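Long-range contact in intracellular serine protease (Bacillus licheniformis, PDB 4ZOQ), which probably acts as a subtilisin-like serine endopeptidase, a lanthipeptide protease that cuts peptides at a specific sequence: residues B[153-158]-B[191-196]. Numbering follows the deposited sequence.
Sequences KAYQRA and HLPSAL
Tyr155 reaches from its helix onto residues 192-196, the end of strand 189-192 and the turn that follows, where CB of Pro193 sits over one face of the phenol ring, 4.1 Å from the centroid and 29° off the normal, a CH-pi contact. Its buried OH, 3.8 Å from Pro193 CD, has no hydrogen-bond partner in the model. Leu196 crosses the tyrosine at about a right angle: its CD1 lies 3.6 Å from Tyr155 CD2 and also packs on Tyr155 O, while CB of Leu192 meets the ring obliquely. The other methyl of Leu196, CD2, comes within 3.4 Å of Gln156 OE1. With CG anti to the backbone N (chi1 -171°) and a bend at chi2, the glutamine carries its amide alongside this leucine, and NE2 is bonded to Asn160 OD1 and Lys197 O. Replacing Tyr155 by an alanine would remove the whole ring and is likely to open a gap against Pro193 and Leu196. Met120 and Met123 of helix 116-128 also touch the tyrosine side chain. Pro193 follows a cis peptide bond; Leu196 N to Pro193 O closes the type I turn, and His191 ND1 donates to Ser194 OG (2.7 Å). The contact thus joins helix 146-164 to this turn in the subtilase alpha/beta fold.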
# COMPACT_ATOMS: atom_id res chain seq x y z
N LYS B 153 1.29 11.01 15.38
CA LYS B 153 2.30 10.55 16.33
C LYS B 153 2.23 9.03 16.48
O LYS B 153 3.25 8.33 16.53
CB LYS B 153 2.09 11.23 17.68
CG LYS B 153 3.05 10.84 18.78
CD LYS B 153 2.76 11.66 20.01
CE LYS B 153 3.78 11.45 21.11
NZ LYS B 153 3.35 12.21 22.31
N ALA B 154 1.00 8.54 16.57
CA ALA B 154 0.75 7.11 16.67
C ALA B 154 1.22 6.41 15.42
O ALA B 154 1.88 5.36 15.45
CB ALA B 154 -0.75 6.84 16.89
N TYR B 155 0.89 7.05 14.30
CA TYR B 155 1.08 6.46 13.00
C TYR B 155 2.58 6.38 12.73
O TYR B 155 3.08 5.41 12.13
CB TYR B 155 0.41 7.33 11.96
CG TYR B 155 -0.28 6.57 10.92
CD1 TYR B 155 -1.50 7.02 10.42
CD2 TYR B 155 0.18 5.32 10.53
CE1 TYR B 155 -2.17 6.30 9.46
CE2 TYR B 155 -0.48 4.59 9.59
CZ TYR B 155 -1.66 5.09 9.06
OH TYR B 155 -2.38 4.40 8.12
N GLN B 156 3.29 7.38 13.24
CA GLN B 156 4.73 7.45 13.10
C GLN B 156 5.41 6.34 13.90
O GLN B 156 6.46 5.83 13.50
CB GLN B 156 5.22 8.85 13.53
CG GLN B 156 6.67 9.12 13.24
CD GLN B 156 7.02 9.00 11.74
OE1 GLN B 156 6.62 9.83 10.91
NE2 GLN B 156 7.76 7.95 11.40
N ARG B 157 4.80 5.93 15.00
CA ARG B 157 5.40 4.88 15.81
C ARG B 157 5.30 3.56 15.10
O ARG B 157 6.24 2.78 15.10
CB ARG B 157 4.71 4.78 17.17
CG ARG B 157 5.03 5.88 18.15
CD ARG B 157 4.32 5.61 19.47
NE ARG B 157 4.53 6.68 20.44
CZ ARG B 157 4.05 6.67 21.68
NH1 ARG B 157 3.30 5.66 22.11
NH2 ARG B 157 4.31 7.69 22.49
N ALA B 158 4.18 3.34 14.42
CA ALA B 158 4.00 2.16 13.59
C ALA B 158 5.07 2.10 12.50
O ALA B 158 5.69 1.05 12.26
CB ALA B 158 2.61 2.14 12.97
N HIS B 191 -1.26 13.88 4.28
CA HIS B 191 -1.79 12.63 3.75
C HIS B 191 -1.04 11.50 4.46
O HIS B 191 0.18 11.40 4.35
CB HIS B 191 -1.61 12.54 2.22
CG HIS B 191 -2.26 11.35 1.57
ND1 HIS B 191 -1.54 10.32 1.00
CD2 HIS B 191 -3.57 11.04 1.38
CE1 HIS B 191 -2.37 9.43 0.48
NE2 HIS B 191 -3.61 9.84 0.72
N LEU B 192 -1.78 10.64 5.18
CA LEU B 192 -1.18 9.60 6.02
C LEU B 192 -1.62 8.22 5.53
O LEU B 192 -2.80 8.02 5.24
CB LEU B 192 -1.61 9.81 7.46
CG LEU B 192 -1.20 11.14 8.10
CD1 LEU B 192 -1.91 11.31 9.39
CD2 LEU B 192 0.27 11.11 8.37
N PRO B 193 -0.69 7.23 5.49
CA PRO B 193 0.67 7.26 6.06
C PRO B 193 1.77 7.76 5.13
O PRO B 193 2.94 7.74 5.52
CB PRO B 193 0.92 5.78 6.36
CG PRO B 193 0.19 5.04 5.24
CD PRO B 193 -1.04 5.90 4.94
N SER B 194 1.41 8.21 3.93
CA SER B 194 2.41 8.53 2.90
C SER B 194 3.37 9.64 3.33
O SER B 194 4.52 9.68 2.88
CB SER B 194 1.71 8.91 1.58
OG SER B 194 1.11 10.18 1.67
N ALA B 195 2.91 10.55 4.19
CA ALA B 195 3.76 11.66 4.63
C ALA B 195 4.78 11.26 5.70
O ALA B 195 5.72 12.00 5.96
CB ALA B 195 2.90 12.78 5.15
N LEU B 196 4.58 10.10 6.33
CA LEU B 196 5.40 9.68 7.47
C LEU B 196 6.84 9.34 7.13
O LEU B 196 7.13 8.82 6.06
CB LEU B 196 4.78 8.44 8.14
CG LEU B 196 3.38 8.50 8.73
CD1 LEU B 196 2.93 7.07 9.08
CD2 LEU B 196 3.34 9.41 9.95